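PDB 3PTW: malonyl CoA-acyl carrier protein transacylase from Clostridium perfringens, which probably catalyses the transfer of the malonyl group from malonyl-CoA to acyl carrier protein, a step that would supply extender units for fatty acid synthesis. Local coordinates for residues 54-59 with 63-68; 90-95 with 114-119. One frame throughout, in Å; residues are numbered along the deposited sequence.

Interaction 1: 54-59 with 63-68; sequences GLLNKT and QPAIIT
Gln63 takes up the carbonyl of Thr59 through its backbone N, an i to i+4 bond of 3.1 Å between Gln63 N and Thr59 O that belongs to the first turn of helix 59-79, with Lys58 at the N-cap. Ahead of that cap, Leu55 to Lys58 form a type I beta turn, so the contact folds a turn back against the helix it leads into. The side chain of Gln63 runs past the same carbonyl: with CG beside the backbone N (chi1 -61°), CG lies 3.3 Å from Thr59 O. Its amide leaves the contact, OE1 meeting Arg116 NH1 in a probable hydrogen bond. Pro64 has no N-H to give, and the helix kinks there. Ala65 points its methyl at the turn and receives Leu56, whose CD1 branch comes within 3.5 Å of Ala65 CB, tighter than usual van der Waals contact; beyond these two, Cys48 and Met18 also touch Ala65, and Leu47 packs on Leu56, which joins the turn to helix 44-49. Farther along, Thr68 OG1 also meets Ser36 OG, and it donates at 2.7 Å to Pro64 O, which accepts from Thr68 N as well.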
ATOM      1  N   GLY A  54     -14.945  16.512  -3.521  1.00 47.44           N
ATOM      2  CA  GLY A  54     -15.236  15.081  -3.478  1.00 46.84           C
ATOM      3  C   GLY A  54     -14.226  14.224  -4.232  1.00 45.82           C
ATOM      4  O   GLY A  54     -14.599  13.227  -4.859  1.00 45.66           O
ATOM      5  N   LEU A  55     -12.946  14.591  -4.162  1.00 44.83           N
ATOM      6  CA  LEU A  55     -11.894  13.843  -4.879  1.00 43.50           C
ATOM      7  C   LEU A  55     -11.246  12.709  -4.105  1.00 41.84           C
ATOM      8  O   LEU A  55     -10.651  11.823  -4.716  1.00 41.34           O
ATOM      9  CB  LEU A  55     -10.782  14.768  -5.394  1.00 43.41           C
ATOM     10  CG  LEU A  55     -10.987  15.721  -6.573  1.00 53.40           C
ATOM     11  CD1 LEU A  55     -12.150  15.321  -7.484  1.00 44.79           C
ATOM     12  CD2 LEU A  55     -11.172  17.111  -6.032  1.00 45.43           C
ATOM     13  N   LEU A  56     -11.338  12.730  -2.781  1.00 41.21           N
ATOM     14  CA  LEU A  56     -10.533  11.804  -1.968  1.00 40.67           C
ATOM     15  C   LEU A  56     -10.701  10.320  -2.307  1.00 40.26           C
ATOM     16  O   LEU A  56      -9.767   9.532  -2.126  1.00 39.76           O
ATOM     17  CB  LEU A  56     -10.742  12.053  -0.470  1.00 40.62           C
ATOM     18  CG  LEU A  56      -9.521  11.924   0.444  1.00 49.13           C
ATOM     19  CD1 LEU A  56      -8.217  12.457  -0.189  1.00 39.73           C
ATOM     20  CD2 LEU A  56      -9.787  12.626   1.759  1.00 40.36           C
ATOM     21  N   ASN A  57     -11.872   9.939  -2.816  1.00 40.70           N
ATOM     22  CA  ASN A  57     -12.097   8.545  -3.227  1.00 40.26           C
ATOM     23  C   ASN A  57     -11.933   8.311  -4.734  1.00 40.67           C
ATOM     24  O   ASN A  57     -12.235   7.224  -5.240  1.00 40.73           O
ATOM     25  CB  ASN A  57     -13.458   8.034  -2.744  1.00 40.67           C
ATOM     26  CG  ASN A  57     -13.637   8.156  -1.237  1.00 49.14           C
ATOM     27  OD1 ASN A  57     -12.742   7.831  -0.450  1.00 39.99           O
ATOM     28  ND2 ASN A  57     -14.813   8.619  -0.827  1.00 41.81           N
ATOM     29  N   LYS A  58     -11.454   9.328  -5.445  1.00 41.04           N
ATOM     30  CA  LYS A  58     -11.054   9.168  -6.843  1.00 41.39           C
ATOM     31  C   LYS A  58      -9.560   8.821  -6.891  1.00 39.79           C
ATOM     32  O   LYS A  58      -8.723   9.613  -6.463  1.00 39.57           O
ATOM     33  CB  LYS A  58     -11.373  10.439  -7.643  1.00 42.97           C
ATOM     34  CG  LYS A  58     -12.658  10.390  -8.508  1.00 59.69           C
ATOM     35  CD  LYS A  58     -13.862   9.683  -7.850  1.00 45.66           C
ATOM     36  CE  LYS A  58     -14.588  10.557  -6.822  1.00 60.62           C
ATOM     37  NZ  LYS A  58     -15.259  11.736  -7.445  1.00 48.22           N
ATOM     38  N   THR A  59      -9.239   7.639  -7.413  1.00 38.53           N
ATOM     39  CA  THR A  59      -7.892   7.059  -7.289  1.00 37.09           C
ATOM     40  C   THR A  59      -6.740   7.982  -7.743  1.00 36.59           C
ATOM     41  O   THR A  59      -5.715   8.096  -7.050  1.00 35.75           O
ATOM     42  CB  THR A  59      -7.797   5.653  -7.951  1.00 37.00           C
ATOM     43  OG1 THR A  59      -7.502   5.777  -9.350  1.00 43.61           O
ATOM     44  CG2 THR A  59      -9.099   4.892  -7.786  1.00 42.33           C
ATOM     45  N   GLN A  63      -4.243   8.694  -4.374  1.00 30.75           N
ATOM     46  CA  GLN A  63      -2.867   8.223  -4.296  1.00 29.61           C
ATOM     47  C   GLN A  63      -1.893   9.323  -3.796  1.00 30.01           C
ATOM     48  O   GLN A  63      -1.211   9.104  -2.794  1.00 30.34           O
ATOM     49  CB  GLN A  63      -2.424   7.506  -5.596  1.00 29.18           C
ATOM     50  CG  GLN A  63      -3.262   6.239  -5.928  1.00 30.26           C
ATOM     51  CD  GLN A  63      -2.618   5.271  -6.943  1.00 29.00           C
ATOM     52  OE1 GLN A  63      -1.478   5.437  -7.376  1.00 30.34           O
ATOM     53  NE2 GLN A  63      -3.371   4.261  -7.328  1.00 30.02           N
ATOM     54  N   PRO A  64      -1.865  10.517  -4.436  1.00 30.26           N
ATOM     55  CA  PRO A  64      -0.996  11.569  -3.877  1.00 30.72           C
ATOM     56  C   PRO A  64      -1.493  12.126  -2.551  1.00 32.29           C
ATOM     57  O   PRO A  64      -0.714  12.734  -1.805  1.00 34.12           O
ATOM     58  CB  PRO A  64      -1.031  12.666  -4.938  1.00 31.15           C
ATOM     59  CG  PRO A  64      -2.348  12.443  -5.680  1.00 31.17           C
ATOM     60  CD  PRO A  64      -2.479  10.937  -5.710  1.00 30.69           C
ATOM     61  N   ALA A  65      -2.778  11.960  -2.267  1.00 32.15           N
ATOM     62  CA  ALA A  65      -3.305  12.359  -0.966  1.00 32.44           C
ATOM     63  C   ALA A  65      -2.696  11.500   0.146  1.00 31.63           C
ATOM     64  O   ALA A  65      -2.158  12.031   1.112  1.00 32.45           O
ATOM     65  CB  ALA A  65      -4.812  12.291  -0.954  1.00 32.54           C
ATOM     66  N   ILE A  66      -2.758  10.186  -0.012  1.00 30.58           N
ATOM     67  CA  ILE A  66      -2.189   9.242   0.968  1.00 31.16           C
ATOM     68  C   ILE A  66      -0.667   9.355   1.076  1.00 31.62           C
ATOM     69  O   ILE A  66      -0.113   9.386   2.180  1.00 32.21           O
ATOM     70  CB  ILE A  66      -2.629   7.789   0.659  1.00 31.00           C
ATOM     71  CG1 ILE A  66      -4.127   7.653   0.935  1.00 24.48           C
ATOM     72  CG2 ILE A  66      -1.800   6.757   1.455  1.00 22.89           C
ATOM     73  CD1 ILE A  66      -4.703   6.323   0.604  1.00 31.72           C
ATOM     74  N   ILE A  67      -0.001   9.458  -0.070  1.00 31.62           N
ATOM     75  CA  ILE A  67       1.451   9.559  -0.115  1.00 31.06           C
ATOM     76  C   ILE A  67       1.962  10.758   0.695  1.00 30.76           C
ATOM     77  O   ILE A  67       2.952  10.634   1.424  1.00 30.18           O
ATOM     78  CB  ILE A  67       1.966   9.602  -1.577  1.00 31.33           C
ATOM     79  CG1 ILE A  67       1.766   8.235  -2.254  1.00 30.56           C
ATOM     80  CG2 ILE A  67       3.430  10.051  -1.637  1.00 31.08           C
ATOM     81  CD1 ILE A  67       2.445   7.059  -1.563  1.00 31.32           C
ATOM     82  N   THR A  68       1.267  11.892   0.560  1.00 30.85           N
ATOM     83  CA  THR A  68       1.570  13.116   1.301  1.00 31.45           C
ATOM     84  C   THR A  68       1.342  12.930   2.791  1.00 29.70           C
ATOM     85  O   THR A  68       2.149  13.363   3.608  1.00 29.29           O
ATOM     86  CB  THR A  68       0.671  14.319   0.834  1.00 32.84           C
ATOM     87  OG1 THR A  68       0.836  14.534  -0.574  1.00 30.70           O
ATOM     88  CG2 THR A  68       1.041  15.596   1.589  1.00 31.66           C
TER

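Interaction 2: 90-95 with 114-119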
ATOM      1  N   LEU A  90       1.411  -1.855   0.755  1.00 29.79           N
ATOM      2  CA  LEU A  90       0.481  -2.780   0.106  1.00 29.93           C
ATOM      3  C   LEU A  90      -0.069  -2.023  -1.085  1.00 29.57           C
ATOM      4  O   LEU A  90      -0.969  -1.177  -0.934  1.00 29.69           O
ATOM      5  CB  LEU A  90      -0.626  -3.196   1.092  1.00 30.31           C
ATOM      6  CG  LEU A  90      -1.829  -4.137   0.829  1.00 40.25           C
ATOM      7  CD1 LEU A  90      -2.259  -4.311  -0.624  1.00 30.93           C
ATOM      8  CD2 LEU A  90      -1.644  -5.465   1.430  1.00 30.83           C
ATOM      9  N   SER A  91       0.511  -2.317  -2.257  1.00 28.94           N
ATOM     10  CA  SER A  91       0.312  -1.550  -3.490  1.00 28.16           C
ATOM     11  C   SER A  91       0.883  -0.124  -3.354  1.00 28.03           C
ATOM     12  O   SER A  91       2.094   0.066  -3.519  1.00 28.16           O
ATOM     13  CB  SER A  91      -1.157  -1.583  -3.971  1.00 28.52           C
ATOM     14  OG  SER A  91      -1.331  -0.839  -5.169  1.00 35.06           O
ATOM     15  N   LEU A  92       0.043   0.857  -3.029  1.00 27.31           N
ATOM     16  CA  LEU A  92       0.463   2.262  -3.036  1.00 27.49           C
ATOM     17  C   LEU A  92       1.577   2.605  -2.046  1.00 28.21           C
ATOM     18  O   LEU A  92       2.492   3.371  -2.382  1.00 27.94           O
ATOM     19  CB  LEU A  92      -0.725   3.201  -2.803  1.00 27.04           C
ATOM     20  CG  LEU A  92      -0.368   4.687  -2.645  1.00 30.32           C
ATOM     21  CD1 LEU A  92       0.222   5.276  -3.931  1.00 26.69           C
ATOM     22  CD2 LEU A  92      -1.571   5.487  -2.189  1.00 27.24           C
ATOM     23  N   GLY A  93       1.492   2.056  -0.833  1.00 28.84           N
ATOM     24  CA  GLY A  93       2.486   2.320   0.224  1.00 28.48           C
ATOM     25  C   GLY A  93       3.907   1.865  -0.111  1.00 28.66           C
ATOM     26  O   GLY A  93       4.861   2.246   0.581  1.00 29.25           O
ATOM     27  N   GLU A  94       4.057   1.070  -1.176  1.00 27.46           N
ATOM     28  CA  GLU A  94       5.384   0.697  -1.677  1.00 27.50           C
ATOM     29  C   GLU A  94       6.137   1.938  -2.130  1.00 27.10           C
ATOM     30  O   GLU A  94       7.363   2.012  -1.988  1.00 26.61           O
ATOM     31  CB  GLU A  94       5.291  -0.307  -2.829  1.00 27.96           C
ATOM     32  CG  GLU A  94       6.647  -0.667  -3.473  1.00 29.53           C
ATOM     33  CD  GLU A  94       6.654  -2.065  -4.033  1.00 28.24           C
ATOM     34  OE1 GLU A  94       5.961  -2.945  -3.453  1.00 29.65           O
ATOM     35  OE2 GLU A  94       7.354  -2.292  -5.047  1.00 30.25           O
ATOM     36  N   TYR A  95       5.392   2.927  -2.637  1.00 27.00           N
ATOM     37  CA  TYR A  95       5.983   4.226  -2.989  1.00 26.42           C
ATOM     38  C   TYR A  95       6.500   4.988  -1.769  1.00 26.98           C
ATOM     39  O   TYR A  95       7.592   5.533  -1.820  1.00 28.24           O
ATOM     40  CB  TYR A  95       5.033   5.079  -3.843  1.00 25.74           C
ATOM     41  CG  TYR A  95       4.935   4.545  -5.254  1.00 27.35           C
ATOM     42  CD1 TYR A  95       5.765   5.030  -6.263  1.00 26.08           C
ATOM     43  CD2 TYR A  95       4.037   3.522  -5.575  1.00 25.86           C
ATOM     44  CE1 TYR A  95       5.700   4.524  -7.554  1.00 27.69           C
ATOM     45  CE2 TYR A  95       3.969   3.006  -6.873  1.00 26.97           C
ATOM     46  CZ  TYR A  95       4.799   3.518  -7.851  1.00 26.30           C
ATOM     47  OH  TYR A  95       4.748   3.024  -9.138  1.00 27.79           O
ATOM     48  N   LYS A 114       0.027  10.275  -8.694  1.00 32.43           N
ATOM     49  CA  LYS A 114      -1.167  10.900  -9.246  1.00 33.44           C
ATOM     50  C   LYS A 114      -1.378  10.357 -10.662  1.00 34.03           C
ATOM     51  O   LYS A 114      -2.487   9.961 -11.018  1.00 34.38           O
ATOM     52  CB  LYS A 114      -1.035  12.427  -9.235  1.00 34.11           C
ATOM     53  CG  LYS A 114      -2.200  13.178  -9.857  1.00 34.03           C
ATOM     54  CD  LYS A 114      -1.999  14.694  -9.697  1.00 36.63           C
ATOM     55  CE  LYS A 114      -2.887  15.482 -10.658  1.00 36.25           C
ATOM     56  NZ  LYS A 114      -4.280  15.529 -10.150  1.00 39.27           N
ATOM     57  N   LYS A 115      -0.299  10.313 -11.444  1.00 34.17           N
ATOM     58  CA  LYS A 115      -0.355   9.781 -12.800  1.00 34.94           C
ATOM     59  C   LYS A 115      -0.726   8.304 -12.804  1.00 34.68           C
ATOM     60  O   LYS A 115      -1.573   7.882 -13.581  1.00 35.51           O
ATOM     61  CB  LYS A 115       0.962  10.045 -13.555  1.00 35.72           C
ATOM     62  CG  LYS A 115       1.144  11.525 -13.930  1.00 40.43           C
ATOM     63  CD  LYS A 115       2.253  11.730 -14.954  1.00 37.61           C
ATOM     64  CE  LYS A 115       2.665  13.207 -15.102  1.00 41.59           C
ATOM     65  NZ  LYS A 115       3.357  13.769 -13.866  1.00 38.38           N
ATOM     66  N   ARG A 116      -0.098   7.540 -11.911  1.00 34.01           N
ATOM     67  CA  ARG A 116      -0.344   6.115 -11.732  1.00 33.49           C
ATOM     68  C   ARG A 116      -1.811   5.844 -11.416  1.00 33.37           C
ATOM     69  O   ARG A 116      -2.433   4.963 -12.007  1.00 33.58           O
ATOM     70  CB  ARG A 116       0.542   5.586 -10.599  1.00 32.83           C
ATOM     71  CG  ARG A 116       0.268   4.142 -10.141  1.00 32.28           C
ATOM     72  CD  ARG A 116       1.163   3.832  -8.924  1.00 32.54           C
ATOM     73  NE  ARG A 116       1.152   2.430  -8.511  1.00 31.04           N
ATOM     74  CZ  ARG A 116       0.280   1.900  -7.651  1.00 32.08           C
ATOM     75  NH1 ARG A 116      -0.690   2.641  -7.133  1.00 30.37           N
ATOM     76  NH2 ARG A 116       0.360   0.608  -7.341  1.00 30.29           N
ATOM     77  N   GLY A 117      -2.352   6.611 -10.477  1.00 33.46           N
ATOM     78  CA  GLY A 117      -3.729   6.441 -10.035  1.00 33.69           C
ATOM     79  C   GLY A 117      -4.684   6.680 -11.171  1.00 35.59           C
ATOM     80  O   GLY A 117      -5.670   5.950 -11.325  1.00 36.69           O
ATOM     81  N   LYS A 118      -4.380   7.707 -11.967  1.00 36.48           N
ATOM     82  CA  LYS A 118      -5.106   8.018 -13.196  1.00 37.81           C
ATOM     83  C   LYS A 118      -5.068   6.824 -14.150  1.00 38.34           C
ATOM     84  O   LYS A 118      -6.117   6.387 -14.664  1.00 38.19           O
ATOM     85  CB  LYS A 118      -4.462   9.235 -13.863  1.00 38.79           C
ATOM     86  CG  LYS A 118      -5.248   9.903 -14.988  1.00 54.39           C
ATOM     87  CD  LYS A 118      -4.352  10.898 -15.768  1.00 40.52           C
ATOM     88  CE  LYS A 118      -4.041  12.218 -15.009  1.00 55.85           C
ATOM     89  NZ  LYS A 118      -2.904  12.239 -14.000  1.00 39.66           N
ATOM     90  N   PHE A 119      -3.865   6.286 -14.374  1.00 37.96           N
ATOM     91  CA  PHE A 119      -3.695   5.199 -15.340  1.00 37.65           C
ATOM     92  C   PHE A 119      -4.419   3.923 -14.888  1.00 36.80           C
ATOM     93  O   PHE A 119      -5.082   3.250 -15.699  1.00 36.48           O
ATOM     94  CB  PHE A 119      -2.209   4.897 -15.618  1.00 37.82           C
ATOM     95  CG  PHE A 119      -1.396   6.091 -16.061  1.00 39.34           C
ATOM     96  CD1 PHE A 119      -1.962   7.114 -16.827  1.00 39.65           C
ATOM     97  CD2 PHE A 119      -0.042   6.175 -15.729  1.00 38.52           C
ATOM     98  CE1 PHE A 119      -1.201   8.217 -17.239  1.00 40.46           C
ATOM     99  CE2 PHE A 119       0.730   7.268 -16.132  1.00 39.43           C
ATOM    100  CZ  PHE A 119       0.149   8.293 -16.892  1.00 39.85           C
TER
HETATM  101  O   HOH W   1      -2.948   1.279  -5.521  1.00 23.71           O
HETATM  102  O   HOH W   2       3.526   0.786  -9.160  1.00 29.90           O
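Arg116 reaches out of helix 106-122 to Ser91, whose position in a GxSxG sequence between strand 86-89 and helix 93-100 fits the nucleophile elbow of the acyltransferase family. Ser91 has the positive phi expected at such a strained turn, and by analogy with relatives it is probably the serine that carries the malonyl group; His199 touches it.

From CB, which is directed at the elbow, the arginine chain runs straight out: CG is anti to the backbone N (chi1 172°) and the chain stays extended as far as NE. CD is the first atom to meet the other segment, 3.6 Å from CE2 of Tyr95. NE follows at 3.3 Å from that same CE2, with the tyrosine ring and the guanidinium planes turned 64° from each other. The N-H of NE goes to water 2, which also accepts from Tyr95 OH, so a single water ties the phenol to the arginine. CZ carries the plane on to the serine. There NH2 donates to Ser91 OG over 3.1 Å, nearly straight at 168° and almost in the guanidinium plane; Gln248 OE1 is a second partner of NH2. NH1 passes obliquely by Leu92 CD1 at 4.2 Å, donates to water 1, which lies 2.7 Å from Ser91 OG, and probably bonds to Gln63 OE1 as well.

All three guanidinium nitrogens are thus engaged, and the bonds to Ser91, the waters, Gln63 and Gln248 fix the rotation of the group. An arginine edge beside the elbow hydroxyl is consistent with the arginine that, in related malonyltransferases, binds the free carboxylate of the malonyl group.

Interaction 1 closes before interaction 2 opens along the chain, yet their centres lie about 10 Å apart, and both lie within the acyl transferase domain. They meet where helix 59-79 runs beside the elbow that follows strand 86-89 of the mixed sheet and beside helix 106-122. Two bonds join them: the probable one between Gln63 OE1 and Arg116 NH1, at 2.9 Å, and that of Thr59 OG1 with Gly117 O. Leu92 also packs on helix 59-79. The turn and helix start of interaction 1 thus supply second-shell support to the arginine of interaction 2, helping position it beside the probable active-site serine.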